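Long-range contacts in post-proline cleaving enzyme (Rickettsia typhi, PDB 4HVT), which probably hydrolyses peptide bonds after proline residues in short peptides, as a serine peptidase of the prolyl oligopeptidase family: residues 439-443 and 496-502; 446-452 and 464-470; 478-484 and 508-514. All coordinates share one frame; numbering follows the deposited sequence. Where two conformers were deposited one is given.

Overall arrangement
From the N terminus, the chain completes the beta-propeller strands and leaves strand 432-436 through a loop. Contact 1 closes a long loop: it lays residues 439-443 on the start of helix 498-505, tying the link after the propeller to the alpha/beta-hydrolase part. Contact 2 falls within this loop and pairs strands 447-455 and 461-469 as a hairpin. Contact 3 opens after contact 2 has closed and sets strand 480-483 parallel to strand 510-514. Its loop crosses that of contact 1, because helix 498-505 lies between its strands. Contacts 2 and 3 join in one mixed sheet, where strands 461-469 and 510-514 are neighbours. F442 and Y447 connect contacts 1 and 2.

Contact 1: 439-443 and 496-502; sequences LYSFD and FSRIKNE
The ring of Y440 overlaps the end of R498, which lies flat over one of its faces. The contact sets the loop that follows the last propeller strand against the first turn of helix 498-505 in the alpha/beta-hydrolase part of the fold. The guanidinium and ring planes are 6° apart, and CZ of R498 is 4.1 Å from the Y440 ring centroid, a cation-pi stack. R498 CD sits over the middle of the same face in a CH-pi contact. Y440 has CG between its backbone N and carbonyl carbon (chi1 59°), which brings the ring under the extended arginine.

The guanidinium is fixed by more than the stack. Its NE makes a nearly straight bond of 3.0 Å to OE2 of E502, in the guanidinium plane, and this is also a salt bridge. NH2 forms a second salt bridge, to D69. These two acidic partners would help hold the group flat on the tyrosine.

F442 and F496 form a T-shaped pair. The edge of F496 points at the face of F442, with planes at 82° and centroids 5.5 Å apart. N501 CB approaches F442 obliquely, 3.5 Å from CZ. N501 ND2 also lies over a face of the F496 ring and bonds to the backbone O of S417. Y440 and F496 point at each other from opposite directions, and OH of Y440 comes near CE1 of F496. F496 thus touches both aromatic side chains of the loop.

S497 caps the helix: its OG accepts a bond from N of K500. Two waters bridge S441 and E502. Both donate to the backbone O of S441. Water 1 also donates to E502 OE1 at 2.6 Å, and water 2 to E502 OE2 at 2.8 Å.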
loop_
_atom_site.group_PDB
_atom_site.type_symbol
_atom_site.label_atom_id
_atom_site.label_comp_id
_atom_site.label_asym_id
_atom_site.label_seq_id
_atom_site.Cartn_x
_atom_site.Cartn_y
_atom_site.Cartn_z
ATOM N N LEU A 439 -6.957 20.881 11.629
ATOM C CA LEU A 439 -7.183 21.578 12.891
ATOM C C LEU A 439 -5.891 21.697 13.695
ATOM O O LEU A 439 -5.796 22.482 14.621
ATOM C CB LEU A 439 -8.205 20.857 13.749
ATOM C CG LEU A 439 -9.593 20.697 13.166
ATOM C CD1 LEU A 439 -10.478 19.878 14.088
ATOM C CD2 LEU A 439 -10.183 22.053 12.904
ATOM N N TYR A 440 -4.905 20.906 13.334
ATOM C CA TYR A 440 -3.600 21.006 13.939
ATOM C C TYR A 440 -2.776 22.069 13.244
ATOM O O TYR A 440 -3.077 22.471 12.143
ATOM C CB TYR A 440 -2.877 19.665 13.881
ATOM C CG TYR A 440 -2.660 19.113 12.504
ATOM C CD1 TYR A 440 -1.572 19.498 11.740
ATOM C CD2 TYR A 440 -3.549 18.175 11.950
ATOM C CE1 TYR A 440 -1.370 18.965 10.459
ATOM C CE2 TYR A 440 -3.344 17.669 10.689
ATOM C CZ TYR A 440 -2.253 18.055 9.951
ATOM O OH TYR A 440 -2.113 17.461 8.695
ATOM N N SER A 441 -1.722 22.519 13.932
ATOM C CA SER A 441 -0.914 23.643 13.478
ATOM C C SER A 441 0.402 23.152 12.857
ATOM O O SER A 441 1.075 22.286 13.435
ATOM C CB SER A 441 -0.630 24.556 14.671
ATOM O OG SER A 441 0.438 25.420 14.379
ATOM N N PHE A 442 0.733 23.644 11.668
ATOM C CA PHE A 442 2.019 23.368 11.008
ATOM C C PHE A 442 2.344 24.563 10.124
ATOM O O PHE A 442 1.648 24.839 9.160
ATOM C CB PHE A 442 2.062 22.076 10.172
ATOM C CG PHE A 442 3.435 21.721 9.702
ATOM C CD1 PHE A 442 4.373 21.188 10.580
ATOM C CD2 PHE A 442 3.826 21.993 8.406
ATOM C CE1 PHE A 442 5.682 20.911 10.162
ATOM C CE2 PHE A 442 5.108 21.691 7.967
ATOM C CZ PHE A 442 6.052 21.160 8.847
ATOM N N ASP A 443 3.406 25.273 10.485
ATOM C CA ASP A 443 3.773 26.545 9.859
ATOM C C ASP A 443 4.648 26.260 8.640
ATOM O O ASP A 443 5.895 26.264 8.733
ATOM C CB ASP A 443 4.540 27.385 10.874
ATOM C CG ASP A 443 4.921 28.742 10.330
ATOM O OD1 ASP A 443 4.323 29.149 9.295
ATOM O OD2 ASP A 443 5.830 29.369 10.936
ATOM N N PHE A 496 2.251 14.589 2.498
ATOM C CA PHE A 496 2.473 15.274 3.756
ATOM C C PHE A 496 2.535 14.245 4.858
ATOM O O PHE A 496 1.586 13.472 5.043
ATOM C CB PHE A 496 1.298 16.256 4.060
ATOM C CG PHE A 496 1.522 17.095 5.292
ATOM C CD1 PHE A 496 1.111 16.651 6.551
ATOM C CD2 PHE A 496 2.192 18.283 5.193
ATOM C CE1 PHE A 496 1.303 17.412 7.678
ATOM C CE2 PHE A 496 2.389 19.068 6.316
ATOM C CZ PHE A 496 1.972 18.619 7.554
ATOM N N SER A 497 3.666 14.171 5.553
ATOM C CA SER A 497 3.793 13.341 6.749
ATOM C C SER A 497 3.906 14.184 7.990
ATOM O O SER A 497 4.943 14.812 8.232
ATOM C CB SER A 497 5.023 12.442 6.652
ATOM O OG SER A 497 5.189 11.714 7.882
ATOM N N ARG A 498 2.864 14.148 8.803
ATOM C CA ARG A 498 2.862 14.876 10.033
ATOM C C ARG A 498 3.982 14.396 10.959
ATOM O O ARG A 498 4.670 15.201 11.582
ATOM C CB ARG A 498 1.504 14.732 10.690
ATOM C CG ARG A 498 1.297 15.747 11.734
ATOM C CD ARG A 498 -0.136 15.780 12.198
ATOM N NE ARG A 498 -0.089 16.469 13.455
ATOM C CZ ARG A 498 -1.009 16.399 14.396
ATOM N NH1 ARG A 498 -2.111 15.704 14.197
ATOM N NH2 ARG A 498 -0.825 17.083 15.513
ATOM N N ILE A 499 4.177 13.081 11.049
ATOM C CA ILE A 499 5.183 12.581 11.962
ATOM C C ILE A 499 6.587 13.039 11.533
ATOM O O ILE A 499 7.374 13.505 12.342
ATOM C CB ILE A 499 5.174 11.036 12.071
ATOM C CG1 ILE A 499 3.854 10.513 12.653
ATOM C CG2 ILE A 499 6.335 10.601 12.949
ATOM C CD1 ILE A 499 3.731 10.713 14.155
ATOM N N LYS A 500 6.932 12.847 10.271
ATOM C CA LYS A 500 8.268 13.220 9.818
ATOM C C LYS A 500 8.460 14.728 9.920
ATOM O O LYS A 500 9.478 15.206 10.384
ATOM C CB LYS A 500 8.518 12.740 8.372
ATOM N N ASN A 501 7.454 15.505 9.494
ATOM C CA ASN A 501 7.600 16.945 9.541
ATOM C C ASN A 501 7.741 17.487 10.952
ATOM O O ASN A 501 8.545 18.383 11.212
ATOM C CB ASN A 501 6.399 17.637 8.865
ATOM C CG ASN A 501 6.452 17.536 7.345
ATOM O OD1 ASN A 501 7.514 17.286 6.762
ATOM N ND2 ASN A 501 5.311 17.659 6.702
ATOM N N GLU A 502 6.935 16.960 11.868
ATOM C CA GLU A 502 6.936 17.493 13.237
ATOM C C GLU A 502 8.004 16.892 14.126
ATOM O O GLU A 502 8.585 17.589 14.920
ATOM C CB GLU A 502 5.587 17.295 13.890
ATOM C CG GLU A 502 4.459 18.003 13.163
ATOM C CD GLU A 502 3.490 18.588 14.126
ATOM O OE1 GLU A 502 3.893 19.616 14.749
ATOM O OE2 GLU A 502 2.356 18.053 14.238
HETATM O O HOH W 1 3.916 22.114 14.091
HETATM O O HOH W 2 1.046 20.282 15.395
#

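Contact 2: 446-452 and 464-470; sequences NYVLEQK and YFLVYKK
Strands 447-452 and 464-469 run antiparallel, with axes 4.7 Å apart at the closest and directions 167° apart. V448 with Y468, E450 with L466 and K452 with Y464 are hydrogen-bonded pairs, each joined by two backbone bonds. Y447 with K469, L449 with V467 and Q451 with F465 are the non-hydrogen-bonded pairs between them. Beyond the pair of Y447 with K469, N of K470 donates to O of N446 at 2.8 Å.

On the face of V448, E450 and K452, two tyrosines lie under aliphatic carbons. CB of V448 is over one face of the Y468 ring, 3.9 Å from its centroid. CB of K452 covers Y464 in the same way at 3.8 Å. A chi1 near +60° (59° in Y468) tips both rings off their own strand and across to the partner. OE1 of E450 meets the edge of Y468 in its plane, and OH of Y468 gives it a weak bond of 3.5 Å. OE2 of E450 and NZ of K452 form a salt bridge whose hydrogen bond is weak. The K452 chain is bent at its far end, and CD touches CD2 of L466.

On the other face, CD1 of L449 packs on CG2 of V467 at 3.6 Å. Q451 runs alongside the F465 ring, and its amide bonds to N369 and N396. CE1 of Y447 rests on CG of K469, and NZ of K469 bonds to O of K506. Backbone bonds from F465 and V467 to strand 510-514 join this beta hairpin to the rest of the mixed sheet of the alpha/beta-hydrolase fold.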
loop_
_atom_site.group_PDB
_atom_site.type_symbol
_atom_site.label_atom_id
_atom_site.label_comp_id
_atom_site.label_asym_id
_atom_site.label_seq_id
_atom_site.Cartn_x
_atom_site.Cartn_y
_atom_site.Cartn_z
ATOM N N ASN A 446 7.948 28.069 7.477
ATOM C CA ASN A 446 9.235 27.867 8.147
ATOM C C ASN A 446 10.039 26.772 7.460
ATOM O O ASN A 446 11.151 26.504 7.908
ATOM C CB ASN A 446 9.084 27.437 9.611
ATOM C CG ASN A 446 8.620 28.532 10.493
ATOM O OD1 ASN A 446 8.689 29.698 10.121
ATOM N ND2 ASN A 446 8.167 28.175 11.707
ATOM N N TYR A 447 9.451 26.140 6.418
ATOM C CA TYR A 447 10.098 25.015 5.690
ATOM C C TYR A 447 10.281 25.235 4.181
ATOM O O TYR A 447 9.640 26.088 3.558
ATOM C CB TYR A 447 9.294 23.750 5.960
ATOM C CG TYR A 447 9.155 23.512 7.418
ATOM C CD1 TYR A 447 10.143 22.818 8.129
ATOM C CD2 TYR A 447 8.086 24.051 8.129
ATOM C CE1 TYR A 447 10.057 22.656 9.512
ATOM C CE2 TYR A 447 7.984 23.891 9.512
ATOM C CZ TYR A 447 8.954 23.186 10.199
ATOM O OH TYR A 447 8.829 23.065 11.567
ATOM N N VAL A 448 11.169 24.446 3.597
ATOM C CA VAL A 448 11.412 24.468 2.171
ATOM C C VAL A 448 11.201 23.060 1.647
ATOM O O VAL A 448 11.655 22.097 2.265
ATOM C CB VAL A 448 12.857 24.895 1.844
ATOM C CG1 VAL A 448 13.062 24.892 0.326
ATOM C CG2 VAL A 448 13.142 26.271 2.405
ATOM N N LEU A 449 10.543 22.989 0.504
ATOM C CA LEU A 449 10.343 21.780 -0.271
ATOM C C LEU A 449 11.000 22.026 -1.625
ATOM O O LEU A 449 10.550 22.921 -2.402
ATOM C CB LEU A 449 8.846 21.498 -0.434
ATOM C CG LEU A 449 8.490 20.416 -1.471
ATOM C CD1 LEU A 449 9.192 19.094 -1.128
ATOM C CD2 LEU A 449 6.997 20.227 -1.591
ATOM N N GLU A 450 12.054 21.250 -1.932
ATOM C CA GLU A 450 12.695 21.352 -3.229
ATOM C C GLU A 450 12.583 20.039 -3.995
ATOM O O GLU A 450 12.881 18.967 -3.455
ATOM C CB GLU A 450 14.167 21.686 -3.095
ATOM C CG GLU A 450 14.534 23.108 -2.827
ATOM C CD GLU A 450 16.043 23.240 -2.868
ATOM O OE1 GLU A 450 16.642 23.458 -1.801
ATOM O OE2 GLU A 450 16.624 23.017 -3.965
ATOM N N GLN A 451 12.252 20.143 -5.271
ATOM C CA GLN A 451 12.322 18.977 -6.170
ATOM C C GLN A 451 13.584 19.066 -6.971
ATOM O O GLN A 451 13.839 20.069 -7.638
ATOM C CB GLN A 451 11.091 18.914 -7.074
ATOM C CG GLN A 451 11.149 17.752 -8.017
ATOM C CD GLN A 451 9.877 17.562 -8.800
ATOM O OE1 GLN A 451 8.855 18.257 -8.570
ATOM N NE2 GLN A 451 9.934 16.636 -9.759
ATOM N N LYS A 452 14.452 18.091 -6.792
ATOM C CA LYS A 452 15.747 18.076 -7.361
ATOM C C LYS A 452 15.965 16.794 -8.180
ATOM O O LYS A 452 15.083 15.938 -8.251
ATOM C CB LYS A 452 16.761 18.195 -6.199
ATOM C CG LYS A 452 16.720 19.534 -5.458
ATOM C CD LYS A 452 17.605 19.543 -4.228
ATOM C CE LYS A 452 19.075 19.709 -4.580
ATOM N NZ LYS A 452 19.462 21.142 -4.607
ATOM N N TYR A 464 14.401 13.535 -6.762
ATOM C CA TYR A 464 14.239 13.419 -5.346
ATOM C C TYR A 464 13.656 14.708 -4.750
ATOM O O TYR A 464 13.789 15.795 -5.322
ATOM C CB TYR A 464 15.541 13.029 -4.628
ATOM C CG TYR A 464 16.702 14.003 -4.647
ATOM C CD1 TYR A 464 17.617 14.023 -5.716
ATOM C CD2 TYR A 464 16.932 14.839 -3.592
ATOM C CE1 TYR A 464 18.732 14.869 -5.731
ATOM C CE2 TYR A 464 18.037 15.676 -3.593
ATOM C CZ TYR A 464 18.948 15.685 -4.650
ATOM O OH TYR A 464 20.015 16.606 -4.590
ATOM N N PHE A 465 12.991 14.526 -3.624
ATOM C CA PHE A 465 12.328 15.557 -2.848
ATOM C C PHE A 465 13.064 15.811 -1.539
ATOM O O PHE A 465 13.321 14.883 -0.730
ATOM C CB PHE A 465 10.876 15.207 -2.636
ATOM C CG PHE A 465 10.102 15.221 -3.907
ATOM C CD1 PHE A 465 9.510 16.379 -4.367
ATOM C CD2 PHE A 465 10.019 14.085 -4.682
ATOM C CE1 PHE A 465 8.808 16.395 -5.585
ATOM C CE2 PHE A 465 9.384 14.079 -5.887
ATOM C CZ PHE A 465 8.711 15.225 -6.343
ATOM N N LEU A 466 13.438 17.072 -1.361
ATOM C CA LEU A 466 14.230 17.489 -0.248
ATOM C C LEU A 466 13.391 18.472 0.600
ATOM O O LEU A 466 12.873 19.463 0.057
ATOM C CB LEU A 466 15.451 18.213 -0.790
ATOM C CG LEU A 466 16.320 18.919 0.225
ATOM C CD1 LEU A 466 17.014 17.998 1.224
ATOM C CD2 LEU A 466 17.362 19.765 -0.522
ATOM N N VAL A 467 13.240 18.198 1.901
ATOM C CA VAL A 467 12.481 19.056 2.823
ATOM C C VAL A 467 13.378 19.400 4.019
ATOM O O VAL A 467 14.027 18.518 4.615
ATOM C CB VAL A 467 11.215 18.363 3.357
ATOM C CG1 VAL A 467 10.513 19.193 4.441
ATOM C CG2 VAL A 467 10.257 18.141 2.213
ATOM N N TYR A 468 13.442 20.682 4.363
ATOM C CA TYR A 468 14.277 21.119 5.472
ATOM C C TYR A 468 13.675 22.350 6.131
ATOM O O TYR A 468 12.741 23.009 5.608
ATOM C CB TYR A 468 15.751 21.384 5.058
ATOM C CG TYR A 468 15.964 22.416 3.980
ATOM C CD1 TYR A 468 16.007 22.064 2.624
ATOM C CD2 TYR A 468 16.168 23.744 4.317
ATOM C CE1 TYR A 468 16.241 23.039 1.647
ATOM C CE2 TYR A 468 16.390 24.695 3.349
ATOM C CZ TYR A 468 16.446 24.330 2.021
ATOM O OH TYR A 468 16.623 25.345 1.088
ATOM N N LYS A 469 14.189 22.632 7.311
ATOM C CA LYS A 469 13.726 23.828 8.046
ATOM C C LYS A 469 14.519 25.069 7.612
ATOM O O LYS A 469 15.729 25.020 7.492
ATOM C CB LYS A 469 13.865 23.557 9.541
ATOM C CG LYS A 469 13.065 24.503 10.424
ATOM C CD LYS A 469 13.301 24.177 11.897
ATOM C CE LYS A 469 12.510 25.075 12.844
ATOM N NZ LYS A 469 12.332 24.449 14.193
ATOM N N LYS A 470 13.855 26.192 7.357
ATOM C CA LYS A 470 14.582 27.391 6.952
ATOM C C LYS A 470 15.575 27.784 8.039
ATOM O O LYS A 470 15.297 27.696 9.252
ATOM C CB LYS A 470 13.642 28.539 6.667
ATOM C CG LYS A 470 12.944 28.428 5.331
ATOM C CD LYS A 470 11.963 29.544 5.096
ATOM C CE LYS A 470 11.067 29.242 3.911
ATOM N NZ LYS A 470 10.220 30.420 3.605
#

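Contact 3: 478-484 and 508-514; sequences NPTLLEA and AGVSVLA
T480 packs beside V510, its neighbour on the parallel strand. Its CB lies 4.1 Å from CB of V510, and the two side chains point the same way. OG1 sits 3.5 Å from CB of V510 and donates to the backbone O of N478 at 2.8 Å. It reaches that oxygen from above the carbonyl plane. CG2, the other branch, is anti to the backbone N and extends to CG2 of V512 at 3.9 Å.

Farther along the same face, CD1 of L482 touches CG1 of V512 at 3.6 Å and also reaches CB of A514. F542 and S546 of helix 536-551 pack on L482. V512 meets L549 of that helix, which helps cover this face of the sheet.

The strands belong to a beta-alpha-beta unit: strand 480-483, helix 498-505 and strand 510-514, in the central sheet of the alpha/beta-hydrolase fold. Their directions differ by 16°. Five backbone bonds alternate between them, starting with N of V510 to O of P479 and ending with N of A514 to O of E483. A508 has positive phi and ends the preceding helix in a Schellman motif, and G509 leads into the strand.

Helix 498-505 lies against the opposite face, where W504 packs on L481 and S511. E483 points to this face too. Its OE1 makes a salt bridge with K563, on the strand leading to the probable nucleophile elbow. At the other end, water 3 donates to OD1 of N478 at 2.6 Å and to O of A508 at 2.7 Å.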
loop_
_atom_site.group_PDB
_atom_site.type_symbol
_atom_site.label_atom_id
_atom_site.label_comp_id
_atom_site.label_asym_id
_atom_site.label_seq_id
_atom_site.Cartn_x
_atom_site.Cartn_y
_atom_site.Cartn_z
ATOM N N ASN A 478 23.831 18.163 8.898
ATOM C CA ASN A 478 22.428 18.008 9.179
ATOM C C ASN A 478 22.006 16.534 9.242
ATOM O O ASN A 478 22.209 15.785 8.290
ATOM C CB ASN A 478 21.561 18.731 8.150
ATOM C CG ASN A 478 21.900 20.199 8.090
ATOM O OD1 ASN A 478 21.686 20.900 9.078
ATOM N ND2 ASN A 478 22.551 20.633 7.003
ATOM N N PRO A 479 21.433 16.126 10.378
ATOM C CA PRO A 479 20.861 14.791 10.440
ATOM C C PRO A 479 19.806 14.646 9.337
ATOM O O PRO A 479 18.879 15.446 9.249
ATOM C CB PRO A 479 20.235 14.736 11.850
ATOM C CG PRO A 479 20.954 15.780 12.606
ATOM C CD PRO A 479 21.156 16.886 11.609
ATOM N N THR A 480 19.932 13.592 8.512
ATOM C CA THR A 480 19.181 13.481 7.278
ATOM C C THR A 480 18.635 12.078 7.212
ATOM O O THR A 480 19.361 11.126 7.520
ATOM C CB THR A 480 20.082 13.780 6.062
ATOM O OG1 THR A 480 20.547 15.129 6.157
ATOM C CG2 THR A 480 19.380 13.549 4.720
ATOM N N LEU A 481 17.359 11.972 6.868
ATOM C CA LEU A 481 16.709 10.691 6.681
ATOM C C LEU A 481 16.247 10.577 5.218
ATOM O O LEU A 481 15.397 11.365 4.721
ATOM C CB LEU A 481 15.582 10.548 7.691
ATOM C CG LEU A 481 14.931 9.245 8.134
ATOM C CD1 LEU A 481 15.938 8.084 8.215
ATOM C CD2 LEU A 481 14.336 9.673 9.498
ATOM N N LEU A 482 16.833 9.604 4.531
ATOM C CA LEU A 482 16.590 9.368 3.121
ATOM C C LEU A 482 15.789 8.067 3.000
ATOM O O LEU A 482 16.201 7.033 3.545
ATOM C CB LEU A 482 17.925 9.226 2.396
ATOM C CG LEU A 482 17.976 8.675 0.966
ATOM C CD1 LEU A 482 17.149 9.484 -0.051
ATOM C CD2 LEU A 482 19.432 8.564 0.543
ATOM N N GLU A 483 14.683 8.137 2.277
ATOM C CA GLU A 483 13.792 6.983 2.056
ATOM C C GLU A 483 13.586 6.743 0.570
ATOM O O GLU A 483 13.683 7.675 -0.255
ATOM C CB GLU A 483 12.455 7.273 2.728
ATOM C CG GLU A 483 12.588 7.470 4.238
ATOM C CD GLU A 483 11.239 7.486 4.945
ATOM O OE1 GLU A 483 10.455 6.529 4.778
ATOM O OE2 GLU A 483 10.977 8.448 5.673
ATOM N N ALA A 484 13.334 5.460 0.218
ATOM C CA ALA A 484 12.920 5.083 -1.103
ATOM C C ALA A 484 12.321 3.695 -0.998
ATOM O O ALA A 484 12.342 3.094 0.065
ATOM C CB ALA A 484 14.050 5.090 -2.113
ATOM N N ALA A 508 14.984 20.218 13.009
ATOM C CA ALA A 508 16.047 20.643 12.078
ATOM C C ALA A 508 16.735 19.457 11.368
ATOM O O ALA A 508 17.786 19.622 10.756
ATOM C CB ALA A 508 17.059 21.580 12.745
ATOM N N GLY A 509 16.069 18.295 11.408
ATOM C CA GLY A 509 16.439 17.183 10.529
ATOM C C GLY A 509 16.017 17.465 9.111
ATOM O O GLY A 509 15.060 18.222 8.850
ATOM N N VAL A 510 16.666 16.792 8.161
ATOM C CA VAL A 510 16.353 16.962 6.756
ATOM C C VAL A 510 15.685 15.678 6.349
ATOM O O VAL A 510 16.121 14.611 6.776
ATOM C CB VAL A 510 17.680 17.153 5.972
ATOM C CG1 VAL A 510 17.424 17.191 4.491
ATOM C CG2 VAL A 510 18.351 18.469 6.380
ATOM N N SER A 511 14.662 15.799 5.484
ATOM C CA SER A 511 13.953 14.640 4.937
ATOM C C SER A 511 14.190 14.525 3.428
ATOM O O SER A 511 14.104 15.515 2.708
ATOM C CB SER A 511 12.448 14.769 5.189
ATOM O OG SER A 511 12.131 14.521 6.555
ATOM N N VAL A 512 14.436 13.293 2.938
ATOM C CA VAL A 512 14.634 13.116 1.527
ATOM C C VAL A 512 13.917 11.883 1.039
ATOM O O VAL A 512 13.951 10.859 1.700
ATOM C CB VAL A 512 16.122 13.003 1.135
ATOM C CG1 VAL A 512 16.325 12.981 -0.368
ATOM C CG2 VAL A 512 16.894 14.169 1.717
ATOM N N LEU A 513 13.256 12.037 -0.105
ATOM C CA LEU A 513 12.582 10.921 -0.778
ATOM C C LEU A 513 13.127 10.816 -2.182
ATOM O O LEU A 513 13.012 11.768 -2.952
ATOM C CB LEU A 513 11.065 11.209 -0.885
ATOM C CG LEU A 513 10.177 10.165 -1.574
ATOM C CD1 LEU A 513 10.080 8.965 -0.695
ATOM C CD2 LEU A 513 8.804 10.802 -1.778
ATOM N N ALA A 514 13.636 9.644 -2.530
ATOM C CA ALA A 514 14.240 9.380 -3.840
ATOM C C ALA A 514 13.374 8.484 -4.748
ATOM O O ALA A 514 13.028 7.379 -4.397
ATOM C CB ALA A 514 15.621 8.779 -3.672
HETATM O O HOH W 3 20.240 20.613 11.204
#